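Local coordinates for protein dextranase (Pseudarthrobacter oxydans, PDB 6NZS) that catalyses the endohydrolysis of alpha-1,6-glucosidic linkages in dextran as a family 49 glycoside hydrolase, at residues Y237-A245 with Q288-Y299; N499-W510 with G542-G553. All coordinates share one frame; numbering follows the deposited sequence.

Interaction 1: Y237-A245 with Q288-Y299; sequences YSMGSDYHA and QYVYEADTNNNY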
loop_
_atom_site.group_PDB
_atom_site.type_symbol
_atom_site.label_atom_id
_atom_site.label_comp_id
_atom_site.label_asym_id
_atom_site.label_seq_id
_atom_site.Cartn_x
_atom_site.Cartn_y
_atom_site.Cartn_z
ATOM N N TYR A 237 4.214 19.121 13.040
ATOM C CA TYR A 237 4.409 20.189 12.068
ATOM C C TYR A 237 3.230 20.203 11.102
ATOM O O TYR A 237 2.679 19.153 10.766
ATOM C CB TYR A 237 5.718 19.980 11.285
ATOM C CG TYR A 237 6.904 19.682 12.180
ATOM C CD1 TYR A 237 7.161 18.389 12.637
ATOM C CD2 TYR A 237 7.770 20.697 12.572
ATOM C CE1 TYR A 237 8.241 18.121 13.470
ATOM C CE2 TYR A 237 8.859 20.442 13.386
ATOM C CZ TYR A 237 9.094 19.157 13.835
ATOM O OH TYR A 237 10.176 18.922 14.654
ATOM N N SER A 238 2.843 21.400 10.649
ATOM C CA SER A 238 1.633 21.578 9.852
ATOM C C SER A 238 1.923 22.467 8.648
ATOM O O SER A 238 2.327 23.622 8.813
ATOM C CB SER A 238 0.521 22.207 10.700
ATOM O OG SER A 238 -0.579 22.575 9.881
ATOM N N MET A 239 1.695 21.939 7.443
ATOM C CA MET A 239 1.797 22.743 6.226
ATOM C C MET A 239 0.491 23.436 5.866
ATOM O O MET A 239 0.509 24.403 5.095
ATOM C CB MET A 239 2.258 21.887 5.040
ATOM C CG MET A 239 3.716 21.435 5.109
ATOM S SD MET A 239 4.283 20.726 3.553
ATOM C CE MET A 239 5.659 19.725 4.112
ATOM N N GLY A 240 -0.630 22.973 6.408
ATOM C CA GLY A 240 -1.934 23.516 6.088
ATOM C C GLY A 240 -2.560 22.860 4.870
ATOM O O GLY A 240 -1.925 22.123 4.113
ATOM N N SER A 241 -3.849 23.146 4.674
ATOM C CA SER A 241 -4.565 22.592 3.531
ATOM C C SER A 241 -4.197 23.255 2.211
ATOM O O SER A 241 -4.537 22.714 1.151
ATOM C CB SER A 241 -6.072 22.738 3.747
ATOM O OG SER A 241 -6.431 24.111 3.823
ATOM N N ASP A 242 -3.514 24.399 2.247
ATOM C CA ASP A 242 -3.320 25.225 1.060
ATOM C C ASP A 242 -1.848 25.463 0.744
ATOM O O ASP A 242 -1.495 26.472 0.127
ATOM C CB ASP A 242 -4.080 26.548 1.181
ATOM C CG ASP A 242 -3.663 27.365 2.396
ATOM O OD1 ASP A 242 -2.931 26.851 3.268
ATOM O OD2 ASP A 242 -4.068 28.546 2.477
ATOM N N TYR A 243 -0.980 24.537 1.149
ATOM C CA TYR A 243 0.437 24.627 0.829
ATOM C C TYR A 243 1.031 23.233 0.899
ATOM O O TYR A 243 0.655 22.435 1.764
ATOM C CB TYR A 243 1.171 25.543 1.817
ATOM C CG TYR A 243 2.693 25.446 1.783
ATOM C CD1 TYR A 243 3.440 26.160 0.848
ATOM C CD2 TYR A 243 3.384 24.658 2.703
ATOM C CE1 TYR A 243 4.829 26.075 0.824
ATOM C CE2 TYR A 243 4.770 24.565 2.679
ATOM C CZ TYR A 243 5.487 25.279 1.744
ATOM O OH TYR A 243 6.868 25.184 1.732
ATOM N N HIS A 244 1.936 22.942 -0.026
ATOM C CA HIS A 244 2.860 21.828 0.109
ATOM C C HIS A 244 4.247 22.326 -0.257
ATOM O O HIS A 244 4.397 23.322 -0.969
ATOM C CB HIS A 244 2.452 20.598 -0.720
ATOM C CG HIS A 244 2.643 20.753 -2.198
ATOM N ND1 HIS A 244 2.233 21.869 -2.895
ATOM C CD2 HIS A 244 3.175 19.911 -3.116
ATOM C CE1 HIS A 244 2.512 21.713 -4.176
ATOM N NE2 HIS A 244 3.082 20.532 -4.338
ATOM N N ALA A 245 5.262 21.644 0.267
ATOM C CA ALA A 245 6.642 22.109 0.162
ATOM C C ALA A 245 7.182 21.794 -1.228
ATOM O O ALA A 245 7.353 20.626 -1.593
ATOM C CB ALA A 245 7.493 21.448 1.241
ATOM N N GLN A 288 -4.676 17.048 5.908
ATOM C CA GLN A 288 -5.221 18.396 5.755
ATOM C C GLN A 288 -5.689 18.691 4.339
ATOM O O GLN A 288 -6.412 19.674 4.139
ATOM C CB GLN A 288 -4.204 19.457 6.191
ATOM C CG GLN A 288 -3.725 19.274 7.618
ATOM C CD GLN A 288 -2.721 20.327 8.071
ATOM O OE1 GLN A 288 -1.724 20.577 7.403
ATOM N NE2 GLN A 288 -2.977 20.931 9.222
ATOM N N TYR A 289 -5.317 17.874 3.361
ATOM C CA TYR A 289 -5.663 18.132 1.971
ATOM C C TYR A 289 -7.005 17.500 1.630
ATOM O O TYR A 289 -7.307 16.382 2.056
ATOM C CB TYR A 289 -4.588 17.583 1.030
ATOM C CG TYR A 289 -3.211 18.170 1.255
ATOM C CD1 TYR A 289 -2.971 19.524 1.049
ATOM C CD2 TYR A 289 -2.154 17.371 1.667
ATOM C CE1 TYR A 289 -1.723 20.069 1.257
ATOM C CE2 TYR A 289 -0.900 17.902 1.869
ATOM C CZ TYR A 289 -0.689 19.251 1.665
ATOM O OH TYR A 289 0.569 19.773 1.882
ATOM N N VAL A 290 -7.807 18.233 0.856
ATOM C CA VAL A 290 -9.053 17.695 0.327
ATOM C C VAL A 290 -8.743 16.639 -0.730
ATOM O O VAL A 290 -7.678 16.651 -1.364
ATOM C CB VAL A 290 -9.901 18.846 -0.252
ATOM C CG1 VAL A 290 -9.242 19.429 -1.506
ATOM C CG2 VAL A 290 -11.318 18.393 -0.556
ATOM N N TYR A 291 -9.673 15.701 -0.910
ATOM C CA TYR A 291 -9.595 14.763 -2.023
ATOM C C TYR A 291 -9.369 15.525 -3.317
ATOM O O TYR A 291 -10.059 16.508 -3.594
ATOM C CB TYR A 291 -10.921 14.014 -2.134
ATOM C CG TYR A 291 -11.041 13.058 -3.305
ATOM C CD1 TYR A 291 -10.139 12.014 -3.478
ATOM C CD2 TYR A 291 -12.079 13.187 -4.227
ATOM C CE1 TYR A 291 -10.267 11.127 -4.527
ATOM C CE2 TYR A 291 -12.215 12.307 -5.280
ATOM C CZ TYR A 291 -11.311 11.272 -5.434
ATOM O OH TYR A 291 -11.456 10.392 -6.486
ATOM N N GLU A 292 -8.404 15.061 -4.112
ATOM C CA GLU A 292 -8.092 15.680 -5.402
ATOM C C GLU A 292 -7.796 17.169 -5.240
ATOM O O GLU A 292 -8.214 18.001 -6.053
ATOM C CB GLU A 292 -9.193 15.428 -6.438
ATOM C CG GLU A 292 -9.119 14.073 -7.137
ATOM C CD GLU A 292 -10.211 13.883 -8.178
ATOM O OE1 GLU A 292 -11.333 14.386 -7.960
ATOM O OE2 GLU A 292 -9.951 13.234 -9.214
ATOM N N ALA A 293 -7.072 17.512 -4.176
ATOM C CA ALA A 293 -6.600 18.879 -3.990
ATOM C C ALA A 293 -5.734 19.283 -5.176
ATOM O O ALA A 293 -4.691 18.677 -5.430
ATOM C CB ALA A 293 -5.804 18.977 -2.688
ATOM N N ASP A 294 -6.185 20.293 -5.923
ATOM C CA ASP A 294 -5.580 20.664 -7.198
ATOM C C ASP A 294 -4.735 21.919 -7.015
ATOM O O ASP A 294 -5.238 22.949 -6.554
ATOM C CB ASP A 294 -6.667 20.900 -8.250
ATOM C CG ASP A 294 -6.122 20.907 -9.678
ATOM O OD1 ASP A 294 -4.885 20.942 -9.857
ATOM O OD2 ASP A 294 -6.940 20.877 -10.628
ATOM N N THR A 295 -3.450 21.826 -7.369
ATOM C CA THR A 295 -2.588 23.002 -7.319
ATOM C C THR A 295 -2.992 24.050 -8.351
ATOM O O THR A 295 -2.717 25.237 -8.146
ATOM C CB THR A 295 -1.107 22.614 -7.456
ATOM O OG1 THR A 295 -0.888 21.917 -8.692
ATOM C CG2 THR A 295 -0.682 21.718 -6.289
ATOM N N ASN A 296 -3.656 23.642 -9.436
ATOM C CA ASN A 296 -4.211 24.586 -10.402
ATOM C C ASN A 296 -5.433 25.327 -9.869
ATOM O O ASN A 296 -5.907 26.257 -10.531
ATOM C CB ASN A 296 -4.617 23.850 -11.681
ATOM C CG ASN A 296 -3.425 23.410 -12.514
ATOM O OD1 ASN A 296 -2.331 23.968 -12.404
ATOM N ND2 ASN A 296 -3.637 22.408 -13.364
ATOM N N ASN A 297 -5.959 24.940 -8.709
ATOM C CA ASN A 297 -7.204 25.481 -8.172
ATOM C C ASN A 297 -7.032 25.925 -6.725
ATOM O O ASN A 297 -7.933 25.765 -5.898
ATOM C CB ASN A 297 -8.340 24.467 -8.304
ATOM C CG ASN A 297 -9.713 25.088 -8.092
ATOM O OD1 ASN A 297 -9.865 26.310 -8.107
ATOM N ND2 ASN A 297 -10.719 24.243 -7.885
ATOM N N ASN A 298 -5.865 26.481 -6.394
ATOM C CA ASN A 298 -5.585 26.996 -5.050
ATOM C C ASN A 298 -5.682 25.914 -3.974
ATOM O O ASN A 298 -6.039 26.207 -2.830
ATOM C CB ASN A 298 -6.478 28.186 -4.683
ATOM C CG ASN A 298 -6.268 29.383 -5.591
ATOM O OD1 ASN A 298 -5.192 29.567 -6.162
ATOM N ND2 ASN A 298 -7.302 30.209 -5.722
ATOM N N TYR A 299 -5.374 24.665 -4.323
ATOM C CA TYR A 299 -5.467 23.506 -3.433
ATOM C C TYR A 299 -6.906 23.107 -3.123
ATOM O O TYR A 299 -7.124 22.155 -2.359
ATOM C CB TYR A 299 -4.671 23.659 -2.127
ATOM C CG TYR A 299 -3.178 23.735 -2.322
ATOM C CD1 TYR A 299 -2.572 24.911 -2.749
ATOM C CD2 TYR A 299 -2.367 22.631 -2.077
ATOM C CE1 TYR A 299 -1.205 24.985 -2.928
ATOM C CE2 TYR A 299 -1.000 22.696 -2.255
ATOM C CZ TYR A 299 -0.427 23.877 -2.682
ATOM O OH TYR A 299 0.935 23.944 -2.853
HETATM O O HOH W 1 -0.861 19.660 4.989
HETATM O O HOH W 2 -6.634 21.074 0.199
#
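Gln288 OE1 takes two donors: Gly240 N, at 2.8 Å from above the carbonyl plane, and a water at 2.7 Å that also donates to Gly240 O. The amide's other end is held too, since Gln288 NE2 donates to Ser238 OG at 3.0 Å, with the oxygen almost in the amide plane. The Gly240 N-H can only donate, so it requires OE1 on its side and sets which end is NE2. CG stands beside the backbone N (chi1 -57°) and the chain beyond it is extended, which carries the amide along the 238-240 backbone. Gly240 has a positive phi, and a CB there would press on the preceding carbonyl oxygen. Next along the loop, Tyr289 presents its ring edge, and its hydroxyl donates to Tyr243 O at 2.7 Å, close to the ring plane. Tyr299 turns a face to the backbone instead: Asp242 C sits over the middle of the Tyr299 ring, 3.6 Å above its plane. Tyr299 OH and His244 ND1 form a hydrogen bond of 2.4 Å, a doubtful shortness, while Thr295 CG2 is 3.8 Å from His244 CE1. A second water joins Ser241 O to Val290 N and Tyr299 O. This is loop-to-loop packing on the parallel beta-solenoid of the pectate-lyase-like clan, where a long loop following strand 283-285 folds against the turn leaving strand 235-238.

Interaction 2: N499-W510 with G542-G553; sequences NIHVKNLNIDAW and GNGLALENYSVG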
loop_
_atom_site.group_PDB
_atom_site.type_symbol
_atom_site.label_atom_id
_atom_site.label_comp_id
_atom_site.label_asym_id
_atom_site.label_seq_id
_atom_site.Cartn_x
_atom_site.Cartn_y
_atom_site.Cartn_z
ATOM N N ASN A 499 6.411 -14.669 -21.351
ATOM C CA ASN A 499 7.102 -15.218 -20.186
ATOM C C ASN A 499 6.741 -14.485 -18.892
ATOM O O ASN A 499 7.585 -13.912 -18.199
ATOM C CB ASN A 499 8.618 -15.295 -20.398
ATOM C CG ASN A 499 9.279 -16.240 -19.425
ATOM O OD1 ASN A 499 8.696 -17.249 -19.040
ATOM N ND2 ASN A 499 10.499 -15.914 -19.006
ATOM N N ILE A 500 5.458 -14.536 -18.568
ATOM C CA ILE A 500 4.941 -14.039 -17.300
ATOM C C ILE A 500 4.743 -15.252 -16.406
ATOM O O ILE A 500 4.090 -16.220 -16.806
ATOM C CB ILE A 500 3.611 -13.299 -17.514
ATOM C CG1 ILE A 500 3.719 -12.282 -18.664
ATOM C CG2 ILE A 500 3.126 -12.678 -16.195
ATOM C CD1 ILE A 500 4.776 -11.209 -18.472
ATOM N N HIS A 501 5.315 -15.221 -15.209
ATOM C CA HIS A 501 5.279 -16.373 -14.322
ATOM C C HIS A 501 4.654 -15.953 -13.002
ATOM O O HIS A 501 5.101 -14.981 -12.387
ATOM C CB HIS A 501 6.692 -16.920 -14.098
ATOM C CG HIS A 501 6.723 -18.342 -13.634
ATOM N ND1 HIS A 501 7.096 -19.387 -14.454
ATOM C CD2 HIS A 501 6.427 -18.889 -12.432
ATOM C CE1 HIS A 501 7.029 -20.519 -13.770
ATOM N NE2 HIS A 501 6.628 -20.244 -12.539
ATOM N N VAL A 502 3.620 -16.680 -12.577
ATOM C CA VAL A 502 2.975 -16.478 -11.280
ATOM C C VAL A 502 3.098 -17.792 -10.524
ATOM O O VAL A 502 2.432 -18.777 -10.872
ATOM C CB VAL A 502 1.505 -16.057 -11.429
ATOM C CG1 VAL A 502 0.873 -15.811 -10.058
ATOM C CG2 VAL A 502 1.385 -14.809 -12.303
ATOM N N LYS A 503 3.954 -17.819 -9.509
ATOM C CA LYS A 503 4.235 -19.024 -8.743
ATOM C C LYS A 503 3.712 -18.857 -7.322
ATOM O O LYS A 503 3.994 -17.852 -6.659
ATOM C CB LYS A 503 5.737 -19.322 -8.711
ATOM C CG LYS A 503 6.072 -20.624 -8.005
ATOM C CD LYS A 503 7.550 -20.993 -8.157
ATOM C CE LYS A 503 7.826 -22.335 -7.497
ATOM N NZ LYS A 503 9.188 -22.855 -7.821
ATOM N N ASN A 504 2.960 -19.848 -6.850
ATOM C CA ASN A 504 2.404 -19.840 -5.494
ATOM C C ASN A 504 1.529 -18.612 -5.228
ATOM O O ASN A 504 1.623 -17.968 -4.177
ATOM C CB ASN A 504 3.473 -20.021 -4.406
ATOM C CG ASN A 504 2.855 -20.290 -3.035
ATOM O OD1 ASN A 504 1.754 -20.851 -2.935
ATOM N ND2 ASN A 504 3.542 -19.870 -1.977
ATOM N N LEU A 505 0.662 -18.295 -6.186
ATOM C CA LEU A 505 -0.507 -17.473 -5.885
ATOM C C LEU A 505 -1.460 -18.378 -5.122
ATOM O O LEU A 505 -2.085 -19.270 -5.705
ATOM C CB LEU A 505 -1.153 -16.967 -7.173
ATOM C CG LEU A 505 -2.528 -16.308 -6.998
ATOM C CD1 LEU A 505 -2.429 -15.093 -6.079
ATOM C CD2 LEU A 505 -3.144 -15.931 -8.335
ATOM N N ASN A 506 -1.549 -18.184 -3.805
ATOM C CA ASN A 506 -2.369 -19.028 -2.950
ATOM C C ASN A 506 -3.468 -18.172 -2.344
ATOM O O ASN A 506 -3.194 -17.211 -1.615
ATOM C CB ASN A 506 -1.536 -19.771 -1.897
ATOM C CG ASN A 506 -0.811 -18.848 -0.940
ATOM O OD1 ASN A 506 -1.261 -18.641 0.189
ATOM N ND2 ASN A 506 0.348 -18.334 -1.359
ATOM N N ILE A 507 -4.704 -18.491 -2.700
ATOM C CA ILE A 507 -5.882 -17.736 -2.286
ATOM C C ILE A 507 -6.669 -18.588 -1.299
ATOM O O ILE A 507 -6.943 -19.762 -1.568
ATOM C CB ILE A 507 -6.730 -17.361 -3.514
ATOM C CG1 ILE A 507 -5.943 -16.421 -4.435
ATOM C CG2 ILE A 507 -8.058 -16.723 -3.099
ATOM C CD1 ILE A 507 -6.633 -16.154 -5.774
ATOM N N ASP A 508 -7.029 -18.006 -0.154
ATOM C CA ASP A 508 -7.769 -18.777 0.848
ATOM C C ASP A 508 -9.133 -19.213 0.321
ATOM O O ASP A 508 -9.531 -20.370 0.485
ATOM C CB ASP A 508 -7.968 -17.955 2.124
ATOM C CG ASP A 508 -6.775 -17.997 3.052
ATOM O OD1 ASP A 508 -5.801 -18.710 2.753
ATOM O OD2 ASP A 508 -6.825 -17.304 4.090
ATOM N N ALA A 509 -9.881 -18.288 -0.278
ATOM C CA ALA A 509 -11.258 -18.573 -0.657
ATOM C C ALA A 509 -11.725 -17.523 -1.649
ATOM O O ALA A 509 -11.194 -16.409 -1.697
ATOM C CB ALA A 509 -12.182 -18.559 0.571
ATOM N N TRP A 510 -12.729 -17.893 -2.441
ATOM C CA TRP A 510 -13.465 -16.883 -3.190
ATOM C C TRP A 510 -14.557 -16.286 -2.313
ATOM O O TRP A 510 -15.015 -16.891 -1.339
ATOM C CB TRP A 510 -14.123 -17.486 -4.435
ATOM C CG TRP A 510 -13.163 -18.127 -5.385
ATOM C CD1 TRP A 510 -13.186 -19.426 -5.816
ATOM C CD2 TRP A 510 -12.056 -17.501 -6.047
ATOM N NE1 TRP A 510 -12.147 -19.652 -6.691
ATOM C CE2 TRP A 510 -11.441 -18.487 -6.851
ATOM C CE3 TRP A 510 -11.519 -16.210 -6.031
ATOM C CZ2 TRP A 510 -10.305 -18.220 -7.626
ATOM C CZ3 TRP A 510 -10.395 -15.943 -6.800
ATOM C CH2 TRP A 510 -9.799 -16.945 -7.589
ATOM N N GLY A 542 7.088 -22.368 -22.810
ATOM C CA GLY A 542 7.255 -21.674 -21.543
ATOM C C GLY A 542 7.333 -20.169 -21.664
ATOM O O GLY A 542 7.811 -19.508 -20.732
ATOM N N ASN A 543 6.870 -19.609 -22.780
ATOM C CA ASN A 543 6.968 -18.183 -23.071
ATOM C C ASN A 543 5.623 -17.464 -22.984
ATOM O O ASN A 543 5.494 -16.343 -23.482
ATOM C CB ASN A 543 7.598 -17.961 -24.452
ATOM C CG ASN A 543 8.152 -16.556 -24.624
ATOM O OD1 ASN A 543 8.789 -16.017 -23.720
ATOM N ND2 ASN A 543 7.898 -15.951 -25.789
ATOM N N GLY A 544 4.614 -18.087 -22.371
ATOM C CA GLY A 544 3.334 -17.430 -22.205
ATOM C C GLY A 544 3.086 -17.067 -20.757
ATOM O O GLY A 544 3.983 -16.566 -20.073
ATOM N N LEU A 545 1.878 -17.325 -20.273
ATOM C CA LEU A 545 1.521 -17.087 -18.876
ATOM C C LEU A 545 1.572 -18.408 -18.122
ATOM O O LEU A 545 0.818 -19.336 -18.436
ATOM C CB LEU A 545 0.118 -16.486 -18.793
ATOM C CG LEU A 545 -0.457 -16.306 -17.380
ATOM C CD1 LEU A 545 0.380 -15.352 -16.526
ATOM C CD2 LEU A 545 -1.872 -15.799 -17.487
ATOM N N ALA A 546 2.446 -18.494 -17.130
ATOM C CA ALA A 546 2.617 -19.695 -16.319
ATOM C C ALA A 546 1.980 -19.473 -14.951
ATOM O O ALA A 546 2.365 -18.547 -14.230
ATOM C CB ALA A 546 4.099 -20.033 -16.152
ATOM N N LEU A 547 1.010 -20.321 -14.595
ATOM C CA LEU A 547 0.422 -20.353 -13.254
ATOM C C LEU A 547 0.903 -21.636 -12.588
ATOM O O LEU A 547 0.321 -22.707 -12.789
ATOM C CB LEU A 547 -1.100 -20.301 -13.321
ATOM C CG LEU A 547 -1.663 -19.154 -14.161
ATOM C CD1 LEU A 547 -3.177 -19.247 -14.284
ATOM C CD2 LEU A 547 -1.253 -17.796 -13.620
ATOM N N GLU A 548 1.958 -21.531 -11.793
ATOM C CA GLU A 548 2.562 -22.675 -11.122
ATOM C C GLU A 548 2.133 -22.661 -9.658
ATOM O O GLU A 548 2.379 -21.684 -8.950
ATOM C CB GLU A 548 4.088 -22.594 -11.219
ATOM C CG GLU A 548 4.793 -23.760 -10.566
ATOM C CD GLU A 548 6.305 -23.676 -10.658
ATOM O OE1 GLU A 548 6.821 -22.680 -11.213
ATOM O OE2 GLU A 548 6.976 -24.608 -10.173
ATOM N N ASN A 549 1.486 -23.738 -9.205
ATOM C CA ASN A 549 0.988 -23.810 -7.831
ATOM C C ASN A 549 0.051 -22.651 -7.507
ATOM O O ASN A 549 0.111 -22.070 -6.421
ATOM C CB ASN A 549 2.116 -23.901 -6.807
ATOM C CG ASN A 549 3.031 -25.058 -7.072
ATOM O OD1 ASN A 549 2.601 -26.087 -7.597
ATOM N ND2 ASN A 549 4.305 -24.906 -6.716
ATOM N N TYR A 550 -0.786 -22.287 -8.469
ATOM C CA TYR A 550 -1.951 -21.451 -8.195
ATOM C C TYR A 550 -2.941 -22.304 -7.419
ATOM O O TYR A 550 -3.294 -23.401 -7.860
ATOM C CB TYR A 550 -2.540 -21.000 -9.535
ATOM C CG TYR A 550 -3.938 -20.408 -9.535
ATOM C CD1 TYR A 550 -4.409 -19.642 -8.467
ATOM C CD2 TYR A 550 -4.784 -20.607 -10.618
ATOM C CE1 TYR A 550 -5.678 -19.096 -8.489
ATOM C CE2 TYR A 550 -6.051 -20.074 -10.652
ATOM C CZ TYR A 550 -6.500 -19.321 -9.581
ATOM O OH TYR A 550 -7.769 -18.799 -9.616
ATOM N N SER A 551 -3.348 -21.845 -6.235
ATOM C CA SER A 551 -4.214 -22.660 -5.392
ATOM C C SER A 551 -5.332 -21.819 -4.799
ATOM O O SER A 551 -5.177 -20.616 -4.565
ATOM C CB SER A 551 -3.441 -23.366 -4.271
ATOM O OG SER A 551 -2.931 -22.443 -3.313
ATOM N N VAL A 552 -6.469 -22.476 -4.569
ATOM C CA VAL A 552 -7.619 -21.894 -3.886
ATOM C C VAL A 552 -8.027 -22.868 -2.795
ATOM O O VAL A 552 -8.236 -24.053 -3.071
ATOM C CB VAL A 552 -8.797 -21.657 -4.844
ATOM C CG1 VAL A 552 -9.892 -20.902 -4.115
ATOM C CG2 VAL A 552 -8.348 -20.885 -6.098
ATOM N N GLY A 553 -8.117 -22.380 -1.561
ATOM C CA GLY A 553 -8.485 -23.254 -0.456
ATOM C C GLY A 553 -7.534 -24.413 -0.256
ATOM O O GLY A 553 -7.942 -25.464 0.258
HETATM O O HOH W 3 9.460 -22.491 -10.864
HETATM O O HOH W 4 -0.253 -22.421 -3.787
HETATM O O HOH W 5 -4.822 -21.769 -1.437
#
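Glu548 extends beside Lys503 from CB to its carboxylate, CG opposite the backbone N (chi1 -179°). Its CB lies 3.7 Å from His501 NE2; CD is alongside the Lys503 chain, 3.8 Å from CE; OE1 accepts from His501 NE2 at 2.8 Å, in the imidazole plane, with ring and carboxylate planes 71° apart. A water bridges OE1 to Lys503 NZ. OE2 has a long salt bridge to that amine, 3.7 Å, and is also hydrogen-bonded to Thr587 OG1. Strands 499-507 and 545-548 run 13° apart, strands of successive turns of the right-handed parallel beta-helix of family 49, with Ile500, Val502, Leu545 and Leu547 on one face and His501, Lys503, Ala546 and Glu548 on the other. Ala546 CB packs over the face of the His501 ring, 3.9 Å from its centroid. An alanine in place of His501 would probably leave Glu548 OE1 without its ring donor and take away the ring face against which the Ala546 methyl packs. Past the corner at Asp508, Val552 CG1 lies over the five-membered ring of Trp510, 4.0 Å from its centroid, and Tyr550 OH, hydrogen-bonded to Gly570 O, meets the indole edge at Trp510 CZ2, 3.3 Å away.

Overall arrangement
Both contacts belong to the same parallel beta-solenoid, but to distant portions of it: their centres are 42 Å apart, their nearest atoms about 26 Å, and they lie on opposite sides of the chain's centre. Along the sequence they come in series, residues 237-299 closing before 499-553 open. The geometry separates them by type. Interaction 1 joins the loop between two strand ends to a long irregular loop through side-chain amide, hydroxyl and water bonds, burying 509 Å², whereas interaction 2 pairs neighbouring strands by a backbone ladder and buries 1022 Å². Both are packing of the solenoid, one loop-to-loop and one strand-to-strand.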